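Local structure of dipeptidase AC. Metallo peptidase. MEROPS family M19 (Rhodobacter sphaeroides, 3LY0) at residues L17-W31 against A98-A110. The protein probably hydrolyses dipeptides as a zinc-dependent metallodipeptidase, and here holds a phosphinate mimic of L-Ala-D-Ala beside two zinc ions. Residues are numbered along the deposited sequence; the frame is centred on the assembly and turned at random.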
# COMPACT_ATOMS: atom_id res chain seq x y z
N LEU A 17 -9.68 -3.41 -5.63
CA LEU A 17 -11.05 -3.48 -5.11
C LEU A 17 -11.85 -2.23 -5.45
O LEU A 17 -13.08 -2.28 -5.57
CB LEU A 17 -11.05 -3.72 -3.59
CG LEU A 17 -10.61 -5.12 -3.14
CD1 LEU A 17 -10.45 -5.14 -1.64
CD2 LEU A 17 -11.61 -6.19 -3.60
N LEU A 18 -11.18 -1.09 -5.62
CA LEU A 18 -11.89 0.12 -5.98
C LEU A 18 -12.55 -0.03 -7.34
O LEU A 18 -13.62 0.53 -7.60
CB LEU A 18 -10.93 1.33 -5.96
CG LEU A 18 -11.55 2.71 -6.15
CD1 LEU A 18 -12.43 3.08 -4.97
CD2 LEU A 18 -10.43 3.73 -6.32
N ARG A 19 -11.93 -0.81 -8.22
CA ARG A 19 -12.51 -1.02 -9.54
C ARG A 19 -13.77 -1.87 -9.47
O ARG A 19 -14.71 -1.66 -10.24
CB ARG A 19 -11.48 -1.58 -10.50
CG ARG A 19 -10.46 -0.49 -10.87
CD ARG A 19 -9.34 -1.00 -11.74
NE ARG A 19 -9.85 -1.72 -12.90
CZ ARG A 19 -9.21 -2.72 -13.47
NH1 ARG A 19 -8.03 -3.12 -13.01
NH2 ARG A 19 -9.76 -3.34 -14.51
N LEU A 20 -13.81 -2.80 -8.53
CA LEU A 20 -15.01 -3.59 -8.33
C LEU A 20 -16.10 -2.76 -7.66
O LEU A 20 -17.28 -2.90 -7.99
CB LEU A 20 -14.71 -4.88 -7.55
CG LEU A 20 -13.68 -5.78 -8.23
CD1 LEU A 20 -13.51 -7.10 -7.50
CD2 LEU A 20 -14.02 -6.02 -9.71
N LEU A 21 -15.71 -1.90 -6.73
CA LEU A 21 -16.65 -0.98 -6.09
C LEU A 21 -17.33 -0.11 -7.14
O LEU A 21 -18.54 0.14 -7.06
CB LEU A 21 -15.93 -0.07 -5.08
CG LEU A 21 -16.84 0.87 -4.27
CD1 LEU A 21 -17.70 0.09 -3.29
CD2 LEU A 21 -16.04 1.95 -3.54
N ARG A 22 -16.56 0.33 -8.13
CA ARG A 22 -17.05 1.28 -9.12
C ARG A 22 -17.89 0.66 -10.23
O ARG A 22 -18.67 1.35 -10.88
CB ARG A 22 -15.90 2.11 -9.70
CG ARG A 22 -15.35 3.10 -8.69
CD ARG A 22 -14.08 3.79 -9.15
NE ARG A 22 -13.80 4.95 -8.31
CZ ARG A 22 -12.79 5.79 -8.49
NH1 ARG A 22 -11.93 5.59 -9.48
NH2 ARG A 22 -12.63 6.83 -7.67
N ASN A 23 -17.75 -0.65 -10.43
CA ASN A 23 -18.55 -1.34 -11.45
C ASN A 23 -18.85 -2.78 -11.03
O ASN A 23 -18.39 -3.73 -11.65
CB ASN A 23 -17.83 -1.32 -12.81
CG ASN A 23 -18.72 -1.78 -13.96
OD1 ASN A 23 -19.87 -2.20 -13.76
ND2 ASN A 23 -18.20 -1.70 -15.18
N PRO A 24 -19.63 -2.94 -9.95
CA PRO A 24 -19.86 -4.28 -9.42
C PRO A 24 -20.58 -5.20 -10.40
O PRO A 24 -20.38 -6.41 -10.39
CB PRO A 24 -20.72 -4.03 -8.17
CG PRO A 24 -21.33 -2.68 -8.39
CD PRO A 24 -20.31 -1.90 -9.15
N ALA A 25 -21.42 -4.61 -11.25
CA ALA A 25 -22.19 -5.40 -12.22
C ALA A 25 -21.27 -6.14 -13.19
O ALA A 25 -21.63 -7.21 -13.69
CB ALA A 25 -23.16 -4.51 -12.98
N ASN A 26 -20.10 -5.57 -13.46
CA ASN A 26 -19.18 -6.18 -14.41
C ASN A 26 -18.01 -6.92 -13.75
O ASN A 26 -17.01 -7.21 -14.40
CB ASN A 26 -18.66 -5.14 -15.40
CG ASN A 26 -18.18 -5.76 -16.69
OD1 ASN A 26 -18.75 -6.74 -17.17
ND2 ASN A 26 -17.13 -5.19 -17.27
N ARG A 27 -18.14 -7.24 -12.47
CA ARG A 27 -17.01 -7.79 -11.74
C ARG A 27 -16.47 -9.12 -12.27
O ARG A 27 -15.26 -9.33 -12.25
CB ARG A 27 -17.30 -7.88 -10.24
CG ARG A 27 -18.28 -8.96 -9.85
CD ARG A 27 -18.46 -8.90 -8.34
NE ARG A 27 -19.48 -9.81 -7.85
CZ ARG A 27 -19.78 -9.94 -6.57
NH1 ARG A 27 -19.10 -9.23 -5.67
NH2 ARG A 27 -20.73 -10.77 -6.18
N GLU A 28 -17.34 -10.01 -12.74
CA GLU A 28 -16.88 -11.28 -13.27
C GLU A 28 -15.85 -11.07 -14.40
O GLU A 28 -14.78 -11.69 -14.42
CB GLU A 28 -18.05 -12.11 -13.78
CG GLU A 28 -17.65 -13.50 -14.24
CD GLU A 28 -18.83 -14.35 -14.68
OE1 GLU A 28 -19.96 -13.81 -14.73
OE2 GLU A 28 -18.62 -15.54 -14.98
N THR A 29 -16.18 -10.18 -15.33
CA THR A 29 -15.28 -9.89 -16.43
C THR A 29 -14.03 -9.15 -15.95
O THR A 29 -12.92 -9.52 -16.30
CB THR A 29 -15.99 -9.08 -17.52
OG1 THR A 29 -17.06 -9.86 -18.06
CG2 THR A 29 -15.02 -8.71 -18.64
N ILE A 30 -14.23 -8.11 -15.14
CA ILE A 30 -13.10 -7.30 -14.69
C ILE A 30 -12.03 -8.16 -14.02
O ILE A 30 -10.85 -8.03 -14.31
CB ILE A 30 -13.55 -6.17 -13.74
CG1 ILE A 30 -14.43 -5.16 -14.49
CG2 ILE A 30 -12.34 -5.46 -13.12
CD1 ILE A 30 -15.12 -4.17 -13.58
N TRP A 31 -12.46 -9.05 -13.13
CA TRP A 31 -11.53 -9.88 -12.37
C TRP A 31 -11.01 -11.08 -13.16
O TRP A 31 -9.81 -11.31 -13.23
CB TRP A 31 -12.24 -10.34 -11.09
CG TRP A 31 -11.57 -11.41 -10.23
CD1 TRP A 31 -12.18 -12.49 -9.68
CD2 TRP A 31 -10.20 -11.46 -9.80
NE1 TRP A 31 -11.28 -13.23 -8.94
CE2 TRP A 31 -10.06 -12.61 -8.99
CE3 TRP A 31 -9.08 -10.65 -10.02
CZ2 TRP A 31 -8.85 -12.96 -8.41
CZ3 TRP A 31 -7.88 -11.01 -9.44
CH2 TRP A 31 -7.77 -12.16 -8.65
N ALA A 98 -18.80 -3.48 1.36
CA ALA A 98 -18.90 -3.78 -0.06
C ALA A 98 -17.56 -4.28 -0.59
O ALA A 98 -17.49 -5.28 -1.30
CB ALA A 98 -19.37 -2.55 -0.84
N MET A 99 -16.48 -3.58 -0.25
CA MET A 99 -15.18 -3.93 -0.79
C MET A 99 -14.67 -5.25 -0.20
O MET A 99 -14.13 -6.09 -0.91
CB MET A 99 -14.19 -2.77 -0.56
CG MET A 99 -14.67 -1.47 -1.24
SD MET A 99 -13.62 0.01 -0.99
CE MET A 99 -12.35 -0.27 -2.22
N ALA A 100 -14.86 -5.45 1.11
CA ALA A 100 -14.50 -6.74 1.71
C ALA A 100 -15.30 -7.87 1.06
O ALA A 100 -14.78 -8.96 0.85
CB ALA A 100 -14.74 -6.72 3.22
N GLY A 101 -16.57 -7.60 0.75
CA GLY A 101 -17.42 -8.58 0.09
C GLY A 101 -16.93 -8.93 -1.31
O GLY A 101 -16.99 -10.09 -1.73
N HIS A 102 -16.42 -7.94 -2.04
CA HIS A 102 -15.83 -8.20 -3.36
C HIS A 102 -14.57 -9.05 -3.24
O HIS A 102 -14.31 -9.91 -4.09
CB HIS A 102 -15.49 -6.89 -4.08
CG HIS A 102 -16.68 -6.14 -4.57
ND1 HIS A 102 -17.64 -6.72 -5.38
CD2 HIS A 102 -17.07 -4.86 -4.39
CE1 HIS A 102 -18.57 -5.83 -5.67
NE2 HIS A 102 -18.25 -4.69 -5.08
N LEU A 103 -13.78 -8.83 -2.19
CA LEU A 103 -12.54 -9.58 -2.01
C LEU A 103 -12.86 -11.06 -1.79
O LEU A 103 -12.23 -11.93 -2.37
CB LEU A 103 -11.73 -9.01 -0.85
CG LEU A 103 -10.36 -9.64 -0.59
CD1 LEU A 103 -9.45 -9.43 -1.79
CD2 LEU A 103 -9.72 -9.08 0.67
N LEU A 104 -13.84 -11.34 -0.93
CA LEU A 104 -14.23 -12.73 -0.70
C LEU A 104 -14.81 -13.32 -1.97
O LEU A 104 -14.54 -14.49 -2.32
CB LEU A 104 -15.22 -12.88 0.46
CG LEU A 104 -14.69 -12.67 1.87
CD1 LEU A 104 -15.72 -13.15 2.89
CD2 LEU A 104 -13.36 -13.38 2.07
N TRP A 105 -15.63 -12.53 -2.67
CA TRP A 105 -16.16 -12.97 -3.95
C TRP A 105 -15.05 -13.35 -4.94
O TRP A 105 -15.17 -14.35 -5.64
CB TRP A 105 -17.10 -11.92 -4.57
CG TRP A 105 -17.40 -12.28 -5.97
CD1 TRP A 105 -18.36 -13.15 -6.40
CD2 TRP A 105 -16.70 -11.84 -7.13
NE1 TRP A 105 -18.31 -13.27 -7.76
CE2 TRP A 105 -17.30 -12.47 -8.24
CE3 TRP A 105 -15.63 -10.97 -7.35
CZ2 TRP A 105 -16.87 -12.26 -9.55
CZ3 TRP A 105 -15.20 -10.75 -8.66
CH2 TRP A 105 -15.82 -11.40 -9.74
N MET A 106 -13.98 -12.56 -5.00
CA MET A 106 -12.87 -12.85 -5.91
C MET A 106 -12.33 -14.27 -5.70
O MET A 106 -12.01 -14.99 -6.65
CB MET A 106 -11.72 -11.84 -5.73
CG MET A 106 -11.97 -10.46 -6.29
SD MET A 106 -10.77 -9.18 -5.71
CE MET A 106 -9.18 -9.89 -6.26
N GLU A 107 -12.23 -14.66 -4.44
CA GLU A 107 -11.76 -15.99 -4.08
C GLU A 107 -12.77 -17.07 -4.48
O GLU A 107 -12.39 -18.12 -5.00
CB GLU A 107 -11.47 -16.02 -2.58
CG GLU A 107 -10.95 -17.32 -2.03
CD GLU A 107 -10.62 -17.19 -0.56
OE1 GLU A 107 -11.44 -16.56 0.16
OE2 GLU A 107 -9.57 -17.68 -0.12
N ARG A 108 -14.06 -16.83 -4.26
CA ARG A 108 -15.07 -17.79 -4.69
C ARG A 108 -15.02 -17.97 -6.19
O ARG A 108 -15.00 -19.09 -6.70
CB ARG A 108 -16.47 -17.35 -4.25
CG ARG A 108 -16.61 -17.33 -2.73
CD ARG A 108 -18.07 -17.28 -2.28
NE ARG A 108 -18.81 -16.14 -2.81
CZ ARG A 108 -18.77 -14.92 -2.28
NH1 ARG A 108 -18.04 -14.69 -1.20
NH2 ARG A 108 -19.48 -13.94 -2.82
N ALA A 109 -14.97 -16.85 -6.91
CA ALA A 109 -15.07 -16.85 -8.38
C ALA A 109 -13.85 -17.45 -9.07
O ALA A 109 -13.95 -17.97 -10.19
CB ALA A 109 -15.30 -15.43 -8.88
N ALA A 110 -12.69 -17.37 -8.43
CA ALA A 110 -11.45 -17.81 -9.05
C ALA A 110 -11.20 -19.30 -8.87
O ALA A 110 -10.20 -19.83 -9.38
CB ALA A 110 -10.27 -16.99 -8.54
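R27 lies along the indole of W105 from end to end. Its chain is extended from CG to NE, carrying CD over the six-membered ring as a CH-pi contact and the guanidinium over the five-membered ring, with CZ 3.5 Å from that ring's centroid and the two planes only 2° apart. A long cationic chain with a flat end suits so broad an aromatic face. The stack leaves the guanidinium edge available, and NH1 uses it to donate to ND1 of H102 at 2.9 Å; the bond is bent (137°), and the imidazole stands nearly perpendicular to the guanidinium. CB of L20 packs over one face of that imidazole, while its nitrogen-bearing edge is turned to R27.

W31 joins the helices differently. With CG anti to the backbone N (chi1 171°), its indole reaches helix 89-109, where NE1 donates to O of M106 at 3.0 Å. CE of M106 lies over the six-membered ring of W31, 3.5 Å from its centroid, with SD higher above the same face in a Met-aromatic contact. An alanine here, lacking the indole, would probably leave CE of M106 without the face it packs on and the M106 carbonyl without its NE1 donor.

Farther along, L17 sits as a knob among M99, H102, L103 and M106, its branched end filling the hole with CD2 3.8 Å from SD of M106. Behind this layer, L103 and M106 touch F55 of strand 50-57, placing helix 89-109 against the parallel sheet of the TIM-barrel-type fold. The chemistry is thus graded, from apolar packing beside the sheet to a cation stacked on an indole and donating to an imidazole nitrogen; since ND1 accepts, H102 is probably neutral with its proton on NE2.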